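Local coordinates for protein taurine dioxygenase (Burkholderia ambifaria, PDB 5VN6) that probably catalyses the iron- and 2-oxoglutarate-dependent oxygenation of taurine, as a TauD/TfdA-family dioxygenase, and holds a magnesium ion at its metal site, at residues D108-V113 with N204-H209; A158-E163 with V200-A205; A154-R159 with T208-F213; T133-M138 with T264-V269. All blocks are in the same frame, centred on the assembly; numbering follows the deposited sequence.

Contact 1 of 4, residues D108-V113 with N204-H209; sequences DASWRV and NAFTTH. With MG (magnesium ion), chain C.
Trp111 and Phe206 meet edge-to-face, the indole presenting the edge of its five-membered ring to the face of the phenyl group. The two ring planes stand at 81°, and Trp111 CD1 lies over the centre of the Phe206 ring, 3.7 Å from Phe206 CE2. This T-shaped pair brings the polarised C-H at CD1 against the pi cloud. A chi1 of 47° puts CG between the backbone N and the carbonyl carbon, on the side of Phe206, and the turn about CB-CG then presents CD1. Tyr182 is a second edge-to-face partner, and Arg112 lies over one face of the indole, its CG against the ring and its guanidinium above CH2; together they probably limit the ring's rotation.

Beside the aromatic pair runs a polar link. Asn204 ND2 donates to Ser110 OG at 2.9 Å with a nearly straight N-H...O angle of 167°, and the hydroxyl lies almost in the amide plane. The same OG is bonded to His160 ND1, so this buried oxygen is gripped from two residues. The other end of the amide is held as well: Asn204 OD1 takes the backbone N of Phe206 at 2.8 Å, from above the carbonyl plane, closing an Asx turn. One side chain thus both shapes its own loop and ties it to the segment 108-113.

Type I turns at 109-112 and 204-207 supply the two surfaces. At the start of the first segment Asp108 OD1 binds the magnesium ion at 2.3 Å, completing with His106 and His266 the two-histidine, one-carboxylate facial triad of the 2-oxoglutarate-dependent dioxygenases.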
loop_
_atom_site.group_PDB
_atom_site.type_symbol
_atom_site.label_atom_id
_atom_site.label_comp_id
_atom_site.label_asym_id
_atom_site.label_seq_id
_atom_site.Cartn_x
_atom_site.Cartn_y
_atom_site.Cartn_z
ATOM N N ASP A 108 12.856 -5.456 10.021
ATOM C CA ASP A 108 14.198 -4.938 10.296
ATOM C C ASP A 108 15.197 -6.040 10.637
ATOM O O ASP A 108 14.957 -6.865 11.529
ATOM C CB ASP A 108 14.144 -3.918 11.438
ATOM C CG ASP A 108 14.036 -2.491 10.933
ATOM O OD1 ASP A 108 14.190 -2.275 9.708
ATOM O OD2 ASP A 108 13.771 -1.589 11.757
ATOM N N ALA A 109 16.308 -6.055 9.884
ATOM C CA ALA A 109 17.481 -6.880 10.168
ATOM C C ALA A 109 17.126 -8.350 10.378
ATOM O O ALA A 109 17.698 -9.028 11.231
ATOM C CB ALA A 109 18.255 -6.342 11.375
ATOM N N SER A 110 16.167 -8.852 9.600
ATOM C CA SER A 110 15.912 -10.285 9.627
ATOM C C SER A 110 17.079 -11.082 9.052
ATOM O O SER A 110 17.086 -12.315 9.164
ATOM C CB SER A 110 14.600 -10.590 8.876
ATOM O OG SER A 110 14.757 -10.386 7.482
ATOM N N TRP A 111 18.048 -10.411 8.402
ATOM C CA TRP A 111 19.278 -11.060 7.959
ATOM C C TRP A 111 20.226 -11.349 9.120
ATOM O O TRP A 111 21.310 -11.884 8.879
ATOM C CB TRP A 111 20.010 -10.194 6.921
ATOM C CG TRP A 111 20.121 -8.745 7.326
ATOM C CD1 TRP A 111 19.290 -7.721 6.948
ATOM C CD2 TRP A 111 21.108 -8.160 8.188
ATOM N NE1 TRP A 111 19.700 -6.541 7.521
ATOM C CE2 TRP A 111 20.809 -6.780 8.289
ATOM C CE3 TRP A 111 22.223 -8.664 8.880
ATOM C CZ2 TRP A 111 21.576 -5.900 9.059
ATOM C CZ3 TRP A 111 22.983 -7.785 9.652
ATOM C CH2 TRP A 111 22.649 -6.418 9.740
ATOM N N ARG A 112 19.859 -10.978 10.344
ATOM C CA ARG A 112 20.642 -11.273 11.535
ATOM C C ARG A 112 20.179 -12.580 12.147
ATOM O O ARG A 112 19.032 -12.993 11.985
ATOM C CB ARG A 112 20.495 -10.177 12.598
ATOM C CG ARG A 112 21.115 -8.838 12.299
ATOM C CD ARG A 112 21.154 -8.022 13.591
ATOM N NE ARG A 112 21.465 -6.615 13.385
ATOM C CZ ARG A 112 22.697 -6.112 13.427
ATOM N NH1 ARG A 112 23.734 -6.903 13.675
ATOM N NH2 ARG A 112 22.896 -4.816 13.228
ATOM N N VAL A 113 21.082 -13.199 12.906
ATOM C CA VAL A 113 20.736 -14.385 13.682
ATOM C C VAL A 113 19.641 -14.068 14.696
ATOM O O VAL A 113 18.730 -14.874 14.927
ATOM C CB VAL A 113 22.002 -14.931 14.368
ATOM C CG1 VAL A 113 21.659 -16.046 15.326
ATOM C CG2 VAL A 113 22.991 -15.418 13.311
ATOM N N ASN A 204 10.464 -11.845 3.855
ATOM C CA ASN A 204 10.343 -10.448 3.440
ATOM C C ASN A 204 11.378 -10.169 2.349
ATOM O O ASN A 204 11.989 -11.094 1.799
ATOM C CB ASN A 204 10.478 -9.502 4.649
ATOM C CG ASN A 204 11.901 -9.421 5.201
ATOM O OD1 ASN A 204 12.728 -8.682 4.680
ATOM N ND2 ASN A 204 12.166 -10.131 6.293
ATOM N N ALA A 205 11.592 -8.876 2.056
ATOM C CA ALA A 205 12.475 -8.480 0.959
ATOM C C ALA A 205 13.892 -9.009 1.150
ATOM O O ALA A 205 14.609 -9.222 0.169
ATOM C CB ALA A 205 12.493 -6.953 0.808
ATOM N N PHE A 206 14.309 -9.247 2.396
ATOM C CA PHE A 206 15.638 -9.793 2.642
ATOM C C PHE A 206 15.745 -11.277 2.326
ATOM O O PHE A 206 16.865 -11.782 2.225
ATOM C CB PHE A 206 16.047 -9.583 4.107
ATOM C CG PHE A 206 16.314 -8.148 4.464
ATOM C CD1 PHE A 206 15.608 -7.536 5.490
ATOM C CD2 PHE A 206 17.254 -7.407 3.765
ATOM C CE1 PHE A 206 15.845 -6.214 5.826
ATOM C CE2 PHE A 206 17.496 -6.089 4.096
ATOM C CZ PHE A 206 16.788 -5.488 5.135
ATOM N N THR A 207 14.625 -11.988 2.182
ATOM C CA THR A 207 14.663 -13.439 2.051
ATOM C C THR A 207 15.050 -13.829 0.626
ATOM O O THR A 207 14.439 -13.362 -0.346
ATOM C CB THR A 207 13.302 -14.040 2.409
ATOM O OG1 THR A 207 12.840 -13.508 3.659
ATOM C CG2 THR A 207 13.396 -15.540 2.493
ATOM N N THR A 208 16.061 -14.692 0.495
ATOM C CA THR A 208 16.505 -15.064 -0.847
ATOM C C THR A 208 15.843 -16.344 -1.352
ATOM O O THR A 208 15.423 -16.393 -2.515
ATOM C CB THR A 208 18.025 -15.225 -0.892
ATOM O OG1 THR A 208 18.415 -16.284 -0.013
ATOM C CG2 THR A 208 18.678 -13.941 -0.460
ATOM N N HIS A 209 15.739 -17.377 -0.510
ATOM C CA HIS A 209 15.222 -18.667 -0.965
ATOM C C HIS A 209 14.936 -19.576 0.224
ATOM O O HIS A 209 15.469 -19.379 1.322
ATOM C CB HIS A 209 16.216 -19.355 -1.898
ATOM C CG HIS A 209 17.488 -19.754 -1.216
ATOM N ND1 HIS A 209 18.387 -18.826 -0.735
ATOM C CD2 HIS A 209 18.005 -20.972 -0.922
ATOM C CE1 HIS A 209 19.412 -19.456 -0.180
ATOM N NE2 HIS A 209 19.205 -20.759 -0.282
HETATM MG MG MG C . 13.642 -0.462 8.479
#

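Contact 2 of 4, residues A158-E163 with V200-A205; sequences ARHSIE and VLYVNA
His160 carries most of this contact, reaching from the strand 157-160 to the turn of chain that follows strand 199-201. With chi1 at -54°, its CG stands beside the backbone N and anti to the carbonyl carbon, and the imidazole points across to Tyr202, Val203 and Asn204.

The polar contacts lie around the rim of that ring. Tyr202 O sits near the ring plane, 3.6 Å from His160 CE1. No direct hydrogen bond crosses between the segments. A water bridges them instead, 2.9 Å from His160 NE2 and donating to Tyr202 O, also at 2.9 Å. Asn204 ND2 only packs against the ring edge, the amide and imidazole planes 57° apart; it and His160 ND1 both turn to Ser110 OG, to which each is hydrogen-bonded. Both nitrogens of the buried imidazole therefore have partners, and these fix how the ring is turned about its CB-CG bond.

Among the aromatic contacts, the rings of His160 and Tyr202 meet obliquely, their planes 31° apart and His160 CE1 4.3 Å from Tyr202 CE1. The tyrosine ring also takes part in a cation-pi contact with Arg191.

Apolar packing is lighter. Ala158 CB touches Val203 CG1 at 4.3 Å, while the valine also packs on Leu233, Leu236 and Ile237 of helix 228-237. The contact joins an inner strand of a four-stranded antiparallel sheet to the loop leaving an edge strand. The side chain of Asn204 lies about 4 Å from that of the metal ligand His106, which makes this second-shell packing beside the metal site of a cupin-clan dioxygenase.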
loop_
_atom_site.group_PDB
_atom_site.type_symbol
_atom_site.label_atom_id
_atom_site.label_comp_id
_atom_site.label_asym_id
_atom_site.label_seq_id
_atom_site.Cartn_x
_atom_site.Cartn_y
_atom_site.Cartn_z
ATOM N N ALA A 158 14.060 -20.538 5.586
ATOM C CA ALA A 158 14.538 -19.721 4.474
ATOM C C ALA A 158 15.663 -18.825 4.965
ATOM O O ALA A 158 15.782 -18.566 6.164
ATOM C CB ALA A 158 13.399 -18.884 3.881
ATOM N N ARG A 159 16.492 -18.347 4.032
ATOM C CA ARG A 159 17.654 -17.534 4.383
ATOM C C ARG A 159 17.436 -16.063 4.031
ATOM O O ARG A 159 16.816 -15.745 3.007
ATOM C CB ARG A 159 18.929 -18.080 3.733
ATOM C CG ARG A 159 19.551 -19.198 4.604
ATOM C CD ARG A 159 20.895 -19.738 4.128
ATOM N NE ARG A 159 21.179 -21.019 4.775
ATOM C CZ ARG A 159 21.662 -21.163 6.012
ATOM N NH1 ARG A 159 21.947 -20.109 6.757
ATOM N NH2 ARG A 159 21.861 -22.372 6.509
ATOM N N HIS A 160 17.925 -15.183 4.917
ATOM C CA HIS A 160 17.801 -13.727 4.824
ATOM C C HIS A 160 19.197 -13.135 4.740
ATOM O O HIS A 160 20.024 -13.380 5.625
ATOM C CB HIS A 160 17.085 -13.157 6.043
ATOM C CG HIS A 160 15.753 -13.775 6.308
ATOM N ND1 HIS A 160 14.615 -13.022 6.490
ATOM C CD2 HIS A 160 15.371 -15.071 6.417
ATOM C CE1 HIS A 160 13.592 -13.824 6.714
ATOM N NE2 HIS A 160 14.017 -15.074 6.660
ATOM N N SER A 161 19.459 -12.352 3.700
ATOM C CA SER A 161 20.830 -12.049 3.320
ATOM C C SER A 161 21.088 -10.552 3.341
ATOM O O SER A 161 20.380 -9.789 2.684
ATOM C CB SER A 161 21.142 -12.612 1.923
ATOM O OG SER A 161 22.352 -12.078 1.435
ATOM N N ILE A 162 22.133 -10.135 4.058
ATOM C CA ILE A 162 22.551 -8.753 3.884
ATOM C C ILE A 162 23.437 -8.648 2.651
ATOM O O ILE A 162 23.493 -7.588 2.008
ATOM C CB ILE A 162 23.253 -8.207 5.140
ATOM C CG1 ILE A 162 23.381 -6.686 5.040
ATOM C CG2 ILE A 162 24.653 -8.807 5.291
ATOM C CD1 ILE A 162 23.824 -6.019 6.314
ATOM N N GLU A 163 24.114 -9.747 2.290
ATOM C CA GLU A 163 24.942 -9.769 1.089
ATOM C C GLU A 163 24.165 -9.322 -0.143
ATOM O O GLU A 163 24.655 -8.511 -0.938
ATOM C CB GLU A 163 25.509 -11.172 0.851
ATOM C CG GLU A 163 26.194 -11.248 -0.496
ATOM C CD GLU A 163 26.690 -12.623 -0.877
ATOM O OE1 GLU A 163 26.029 -13.630 -0.572
ATOM O OE2 GLU A 163 27.768 -12.684 -1.493
ATOM N N VAL A 200 3.472 -15.929 12.683
ATOM C CA VAL A 200 3.872 -14.793 11.866
ATOM C C VAL A 200 4.405 -15.326 10.543
ATOM O O VAL A 200 5.266 -16.208 10.532
ATOM C CB VAL A 200 4.947 -13.944 12.573
ATOM C CG1 VAL A 200 5.255 -12.665 11.757
ATOM C CG2 VAL A 200 4.515 -13.614 13.990
ATOM N N LEU A 201 3.904 -14.796 9.433
ATOM C CA LEU A 201 4.538 -15.070 8.150
ATOM C C LEU A 201 5.860 -14.308 8.089
ATOM O O LEU A 201 5.877 -13.075 7.971
ATOM C CB LEU A 201 3.608 -14.705 6.994
ATOM C CG LEU A 201 4.185 -14.908 5.589
ATOM C CD1 LEU A 201 4.645 -16.367 5.358
ATOM C CD2 LEU A 201 3.171 -14.454 4.512
ATOM N N TYR A 202 6.970 -15.048 8.159
ATOM C CA TYR A 202 8.284 -14.455 8.384
ATOM C C TYR A 202 9.232 -14.615 7.191
ATOM O O TYR A 202 10.344 -15.144 7.325
ATOM C CB TYR A 202 8.892 -15.068 9.666
ATOM C CG TYR A 202 9.989 -14.215 10.240
ATOM C CD1 TYR A 202 11.284 -14.698 10.350
ATOM C CD2 TYR A 202 9.729 -12.904 10.657
ATOM C CE1 TYR A 202 12.298 -13.915 10.855
ATOM C CE2 TYR A 202 10.738 -12.108 11.146
ATOM C CZ TYR A 202 12.028 -12.631 11.249
ATOM O OH TYR A 202 13.051 -11.867 11.744
ATOM N N VAL A 203 8.811 -14.134 6.026
ATOM C CA VAL A 203 9.689 -13.904 4.883
ATOM C C VAL A 203 9.427 -12.488 4.381
ATOM O O VAL A 203 8.312 -11.971 4.486
ATOM C CB VAL A 203 9.479 -14.947 3.761
ATOM C CG1 VAL A 203 9.953 -16.338 4.238
ATOM C CG2 VAL A 203 7.980 -14.981 3.306
ATOM N N ASN A 204 10.464 -11.845 3.855
ATOM C CA ASN A 204 10.343 -10.448 3.440
ATOM C C ASN A 204 11.378 -10.169 2.349
ATOM O O ASN A 204 11.989 -11.094 1.799
ATOM C CB ASN A 204 10.478 -9.502 4.649
ATOM C CG ASN A 204 11.901 -9.421 5.201
ATOM O OD1 ASN A 204 12.728 -8.682 4.680
ATOM N ND2 ASN A 204 12.166 -10.131 6.293
ATOM N N ALA A 205 11.592 -8.876 2.056
ATOM C CA ALA A 205 12.475 -8.480 0.959
ATOM C C ALA A 205 13.892 -9.009 1.150
ATOM O O ALA A 205 14.609 -9.222 0.169
ATOM C CB ALA A 205 12.493 -6.953 0.808
HETATM O O HOH W 1 12.213 -17.273 6.985
#

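Contact 3 of 4, residues A154-R159 with T208-F213; sequences ADLRAR and THFTNF
Asn212 grips the backbone of the opposite segment with both ends of its amide: OD1 accepts from Arg157 N at 2.8 Å, and ND2 donates to Asp155 O at 2.9 Å. This two-point clasp spans Leu156 and resembles a backbone pairing made by a side chain. The Asn212 chi1 of 60° sets the amide between its own backbone N and carbonyl carbon, facing residues 155-157.

Farther along, main-chain bonds take over, with Thr211 N on Arg157 O, Arg159 N on His209 O and Thr208 N on Arg159 O. Ala158 and Phe210 form a non-hydrogen-bonded antiparallel pair, and Ala158 CB touches Phe210 CD1 at 3.9 Å. Leu156 CD1 lies over the centre of the Phe210 ring, 3.8 Å from Phe210 CE1, in a CH-pi contact; the other methyl, CD2, meets Phe213 CA at 3.8 Å. Helix 228-237 packs against this apolar side.

On the other side Thr211 CG2 rests 3.6 Å from Arg159 NE; the Arg159 guanidinium is hydrogen-bonded to Asp184 O. Glu186 forms a salt bridge with Arg157 and a hydrogen bond with Thr211 OG1, while Arg218 pairs with Asp155. The chemistry is therefore two-sided: hydrocarbon against the helix, charged groups on the opposite, more exposed side, with the Asn212 amide closing the edge between them.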
loop_
_atom_site.group_PDB
_atom_site.type_symbol
_atom_site.label_atom_id
_atom_site.label_comp_id
_atom_site.label_asym_id
_atom_site.label_seq_id
_atom_site.Cartn_x
_atom_site.Cartn_y
_atom_site.Cartn_z
ATOM N N ALA A 154 4.469 -25.092 6.478
ATOM C CA ALA A 154 4.555 -25.270 7.927
ATOM C C ALA A 154 5.986 -25.505 8.413
ATOM O O ALA A 154 6.422 -24.878 9.384
ATOM C CB ALA A 154 3.646 -26.419 8.362
ATOM N N ASP A 155 6.749 -26.367 7.738
ATOM C CA ASP A 155 8.107 -26.672 8.185
ATOM C C ASP A 155 9.193 -25.982 7.355
ATOM O O ASP A 155 10.380 -26.265 7.547
ATOM C CB ASP A 155 8.337 -28.197 8.218
ATOM C CG ASP A 155 8.201 -28.861 6.850
ATOM O OD1 ASP A 155 8.325 -28.178 5.811
ATOM O OD2 ASP A 155 7.938 -30.082 6.813
ATOM N N LEU A 156 8.825 -25.074 6.457
ATOM C CA LEU A 156 9.818 -24.432 5.615
ATOM C C LEU A 156 10.702 -23.491 6.425
ATOM O O LEU A 156 10.258 -22.843 7.371
ATOM C CB LEU A 156 9.137 -23.652 4.478
ATOM C CG LEU A 156 8.550 -24.486 3.340
ATOM C CD1 LEU A 156 7.875 -23.589 2.259
ATOM C CD2 LEU A 156 9.649 -25.382 2.732
ATOM N N ARG A 157 11.965 -23.410 6.022
ATOM C CA ARG A 157 12.922 -22.451 6.549
ATOM C C ARG A 157 13.548 -21.744 5.358
ATOM O O ARG A 157 13.568 -22.275 4.245
ATOM C CB ARG A 157 13.998 -23.125 7.414
ATOM C CG ARG A 157 13.409 -24.032 8.488
ATOM C CD ARG A 157 14.459 -24.780 9.350
ATOM N NE ARG A 157 15.366 -23.876 10.043
ATOM C CZ ARG A 157 15.013 -23.146 11.101
ATOM N NH1 ARG A 157 13.769 -23.209 11.567
ATOM N NH2 ARG A 157 15.893 -22.340 11.684
ATOM N N ALA A 158 14.060 -20.538 5.586
ATOM C CA ALA A 158 14.538 -19.721 4.474
ATOM C C ALA A 158 15.663 -18.825 4.965
ATOM O O ALA A 158 15.782 -18.566 6.164
ATOM C CB ALA A 158 13.399 -18.884 3.881
ATOM N N ARG A 159 16.492 -18.347 4.032
ATOM C CA ARG A 159 17.654 -17.534 4.383
ATOM C C ARG A 159 17.436 -16.063 4.031
ATOM O O ARG A 159 16.816 -15.745 3.007
ATOM C CB ARG A 159 18.929 -18.080 3.733
ATOM C CG ARG A 159 19.551 -19.198 4.604
ATOM C CD ARG A 159 20.895 -19.738 4.128
ATOM N NE ARG A 159 21.179 -21.019 4.775
ATOM C CZ ARG A 159 21.662 -21.163 6.012
ATOM N NH1 ARG A 159 21.947 -20.109 6.757
ATOM N NH2 ARG A 159 21.861 -22.372 6.509
ATOM N N THR A 208 16.061 -14.692 0.495
ATOM C CA THR A 208 16.505 -15.064 -0.847
ATOM C C THR A 208 15.843 -16.344 -1.352
ATOM O O THR A 208 15.423 -16.393 -2.515
ATOM C CB THR A 208 18.025 -15.225 -0.892
ATOM O OG1 THR A 208 18.415 -16.284 -0.013
ATOM C CG2 THR A 208 18.678 -13.941 -0.460
ATOM N N HIS A 209 15.739 -17.377 -0.510
ATOM C CA HIS A 209 15.222 -18.667 -0.965
ATOM C C HIS A 209 14.936 -19.576 0.224
ATOM O O HIS A 209 15.469 -19.379 1.322
ATOM C CB HIS A 209 16.216 -19.355 -1.898
ATOM C CG HIS A 209 17.488 -19.754 -1.216
ATOM N ND1 HIS A 209 18.387 -18.826 -0.735
ATOM C CD2 HIS A 209 18.005 -20.972 -0.922
ATOM C CE1 HIS A 209 19.412 -19.456 -0.180
ATOM N NE2 HIS A 209 19.205 -20.759 -0.282
ATOM N N PHE A 210 14.111 -20.600 -0.032
ATOM C CA PHE A 210 13.894 -21.680 0.923
ATOM C C PHE A 210 15.084 -22.626 0.894
ATOM O O PHE A 210 15.628 -22.918 -0.174
ATOM C CB PHE A 210 12.633 -22.490 0.591
ATOM C CG PHE A 210 11.368 -21.689 0.563
ATOM C CD1 PHE A 210 10.921 -21.001 1.698
ATOM C CD2 PHE A 210 10.597 -21.644 -0.592
ATOM C CE1 PHE A 210 9.725 -20.268 1.654
ATOM C CE2 PHE A 210 9.410 -20.904 -0.650
ATOM C CZ PHE A 210 8.974 -20.228 0.469
ATOM N N THR A 211 15.458 -23.138 2.070
ATOM C CA THR A 211 16.562 -24.085 2.171
ATOM C C THR A 211 16.115 -25.535 2.245
ATOM O O THR A 211 16.928 -26.427 1.981
ATOM C CB THR A 211 17.418 -23.791 3.408
ATOM O OG1 THR A 211 16.573 -23.690 4.561
ATOM C CG2 THR A 211 18.233 -22.506 3.240
ATOM N N ASN A 212 14.859 -25.802 2.613
ATOM C CA ASN A 212 14.416 -27.175 2.843
ATOM C C ASN A 212 13.119 -27.470 2.096
ATOM O O ASN A 212 12.288 -28.259 2.560
ATOM C CB ASN A 212 14.268 -27.463 4.346
ATOM C CG ASN A 212 13.250 -26.542 5.037
ATOM O OD1 ASN A 212 12.757 -25.548 4.455
ATOM N ND2 ASN A 212 12.918 -26.880 6.286
ATOM N N PHE A 213 12.950 -26.841 0.925
ATOM C CA PHE A 213 11.769 -27.024 0.091
ATOM C C PHE A 213 11.812 -28.331 -0.694
ATOM O O PHE A 213 10.783 -29.000 -0.851
ATOM C CB PHE A 213 11.644 -25.837 -0.870
ATOM C CG PHE A 213 10.448 -25.902 -1.780
ATOM C CD1 PHE A 213 9.253 -25.283 -1.422
ATOM C CD2 PHE A 213 10.518 -26.595 -2.996
ATOM C CE1 PHE A 213 8.148 -25.349 -2.251
ATOM C CE2 PHE A 213 9.417 -26.667 -3.834
ATOM C CZ PHE A 213 8.224 -26.037 -3.464
HETATM O O HOH W 2 10.693 -29.536 4.074
#

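Contact 4 of 4, residues T133-M138 with T264-V269; sequences TMWANM and TQHYAV. With MG (magnesium ion), chain C.
Strands 133-137 and 264-268 run antiparallel, and their main chains are zipped together by four hydrogen bonds. Met134 and Tyr267 exchange one pair, N to O at 2.8 Å in each direction; Ala136 and Gln265 exchange the other, with Ala136 N to Gln265 O at 2.9 Å. Between these rungs the CA hydrogens also lean on carbonyl oxygens, most closely His266 CA on Met134 O at 3.0 Å.

The aromatic contact belongs to the non-hydrogen-bonded pair Trp135 and His266. His266 CB lies over one face of the indole, 3.7 Å from Trp135 CD1, in a CH-pi contact. A chi1 of 59° then carries the imidazole away from the opposite strand, and its NE2 binds the magnesium ion at 2.1 Å. The metal ligand is thus braced at its CB by the tryptophan face, while its ring meets His106 edge-to-face.

Methionine and apolar packing fills the other side. Met138, folded back at chi2 and chi3, lays its CE 3.5 Å from Gln265 NE2, an amide nitrogen whose hydrogen-bond partner is Val203 O. Met134 CG meets Val269 CG2 at 4.0 Å.

Strand 246-249 flanks 133-137 on its other edge, completing a three-stranded sheet. Pro243 of the second subunit packs on Met134, Tyr267 and Val269, Glu244 of that subunit is hydrogen-bonded to Tyr267 OH, and Asn137 N-caps helix 138-143 where the first strand ends.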
loop_
_atom_site.group_PDB
_atom_site.type_symbol
_atom_site.label_atom_id
_atom_site.label_comp_id
_atom_site.label_asym_id
_atom_site.label_seq_id
_atom_site.Cartn_x
_atom_site.Cartn_y
_atom_site.Cartn_z
ATOM N N THR A 133 5.493 6.472 6.395
ATOM C CA THR A 133 5.956 5.115 6.671
ATOM C C THR A 133 4.732 4.218 6.786
ATOM O O THR A 133 3.697 4.630 7.324
ATOM C CB THR A 133 6.810 5.049 7.963
ATOM O OG1 THR A 133 7.870 6.011 7.876
ATOM C CG2 THR A 133 7.415 3.653 8.167
ATOM N N MET A 134 4.838 3.007 6.252
ATOM C CA MET A 134 3.755 2.039 6.316
ATOM C C MET A 134 4.206 0.817 7.080
ATOM O O MET A 134 5.392 0.481 7.077
ATOM C CB MET A 134 3.291 1.606 4.917
ATOM C CG MET A 134 2.965 2.777 4.003
ATOM S SD MET A 134 2.466 2.197 2.377
ATOM C CE MET A 134 0.993 1.278 2.808
ATOM N N TRP A 135 3.251 0.163 7.744
ATOM C CA TRP A 135 3.468 -1.120 8.391
ATOM C C TRP A 135 2.427 -2.116 7.903
ATOM O O TRP A 135 1.312 -1.737 7.538
ATOM C CB TRP A 135 3.390 -1.028 9.947
ATOM C CG TRP A 135 4.548 -0.371 10.608
ATOM C CD1 TRP A 135 5.565 -0.986 11.262
ATOM C CD2 TRP A 135 4.797 1.045 10.714
ATOM N NE1 TRP A 135 6.440 -0.053 11.763
ATOM C CE2 TRP A 135 5.993 1.201 11.438
ATOM C CE3 TRP A 135 4.128 2.187 10.256
ATOM C CZ2 TRP A 135 6.543 2.457 11.723
ATOM C CZ3 TRP A 135 4.670 3.429 10.529
ATOM C CH2 TRP A 135 5.865 3.557 11.258
ATOM N N ALA A 136 2.787 -3.405 7.937
ATOM C CA ALA A 136 1.891 -4.486 7.563
ATOM C C ALA A 136 1.863 -5.525 8.684
ATOM O O ALA A 136 2.885 -5.790 9.325
ATOM C CB ALA A 136 2.321 -5.141 6.239
ATOM N N ASN A 137 0.684 -6.084 8.933
ATOM C CA ASN A 137 0.461 -7.055 10.004
ATOM C C ASN A 137 0.745 -8.444 9.437
ATOM O O ASN A 137 -0.070 -9.007 8.708
ATOM C CB ASN A 137 -0.966 -6.919 10.529
ATOM C CG ASN A 137 -1.294 -7.893 11.648
ATOM O OD1 ASN A 137 -0.673 -8.947 11.793
ATOM N ND2 ASN A 137 -2.295 -7.543 12.444
ATOM N N MET A 138 1.912 -9.005 9.750
ATOM C CA MET A 138 2.223 -10.325 9.207
ATOM C C MET A 138 1.629 -11.465 10.031
ATOM O O MET A 138 1.777 -12.629 9.642
ATOM C CB MET A 138 3.744 -10.494 9.072
ATOM C CG MET A 138 4.385 -9.397 8.232
ATOM S SD MET A 138 3.544 -9.062 6.646
ATOM C CE MET A 138 3.864 -10.628 5.805
ATOM N N THR A 264 5.587 -7.549 12.387
ATOM C CA THR A 264 5.293 -6.614 11.312
ATOM C C THR A 264 6.407 -6.568 10.274
ATOM O O THR A 264 7.533 -7.014 10.505
ATOM C CB THR A 264 5.095 -5.184 11.853
ATOM O OG1 THR A 264 6.332 -4.718 12.422
ATOM C CG2 THR A 264 4.010 -5.157 12.914
ATOM N N GLN A 265 6.070 -5.986 9.128
ATOM C CA GLN A 265 7.051 -5.409 8.224
ATOM C C GLN A 265 6.736 -3.924 8.089
ATOM O O GLN A 265 5.637 -3.478 8.428
ATOM C CB GLN A 265 7.039 -6.119 6.858
ATOM C CG GLN A 265 7.211 -7.614 7.007
ATOM C CD GLN A 265 7.281 -8.352 5.712
ATOM O OE1 GLN A 265 7.363 -7.759 4.627
ATOM N NE2 GLN A 265 7.241 -9.672 5.808
ATOM N N HIS A 266 7.714 -3.140 7.632
ATOM C CA HIS A 266 7.467 -1.733 7.372
ATOM C C HIS A 266 8.088 -1.336 6.036
ATOM O O HIS A 266 8.867 -2.084 5.434
ATOM C CB HIS A 266 7.969 -0.838 8.505
ATOM C CG HIS A 266 9.430 -0.968 8.774
ATOM N ND1 HIS A 266 9.938 -1.879 9.674
ATOM C CD2 HIS A 266 10.491 -0.285 8.283
ATOM C CE1 HIS A 266 11.254 -1.765 9.711
ATOM N NE2 HIS A 266 11.614 -0.796 8.885
ATOM N N TYR A 267 7.698 -0.149 5.571
ATOM C CA TYR A 267 8.087 0.379 4.268
ATOM C C TYR A 267 8.184 1.886 4.434
ATOM O O TYR A 267 7.183 2.531 4.764
ATOM C CB TYR A 267 7.041 -0.014 3.205
ATOM C CG TYR A 267 7.379 0.206 1.735
ATOM C CD1 TYR A 267 7.470 -0.868 0.869
ATOM C CD2 TYR A 267 7.528 1.483 1.200
ATOM C CE1 TYR A 267 7.733 -0.688 -0.502
ATOM C CE2 TYR A 267 7.793 1.673 -0.183
ATOM C CZ TYR A 267 7.884 0.573 -1.015
ATOM O OH TYR A 267 8.149 0.702 -2.364
ATOM N N ALA A 268 9.383 2.442 4.248
ATOM C CA ALA A 268 9.589 3.884 4.296
ATOM C C ALA A 268 9.382 4.429 2.883
ATOM O O ALA A 268 10.181 4.162 1.982
ATOM C CB ALA A 268 10.979 4.225 4.841
ATOM N N VAL A 269 8.288 5.158 2.670
ATOM C CA VAL A 269 7.937 5.590 1.321
ATOM C C VAL A 269 8.915 6.645 0.821
ATOM O O VAL A 269 9.165 7.663 1.482
ATOM C CB VAL A 269 6.490 6.101 1.270
ATOM C CG1 VAL A 269 6.115 6.394 -0.157
ATOM C CG2 VAL A 269 5.538 5.051 1.856
HETATM MG MG MG C . 13.642 -0.462 8.479
#

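How the contacts relate
Contacts 1, 2 and 3 form a chain of neighbours on one side of the protein, while contact 4 lies about 15 Å, centre to centre, from contacts 1 and 2. Contacts 2 and 3 both use strand 157-160, contacts 1 and 3 share strand 207-210, and these two strands are partners in one sheet. Contacts 1 and 2 have centres about 3 Å apart and share Asn204. Along the sequence, contacts 2 and 3 fall between the two segments of contact 4, whereas contact 1 alternates with it. Contacts 1 and 4 converge on magnesium, so residues distant in sequence assemble one metal site, and the Val203-Gln265 bond joins contact 2 to contact 4.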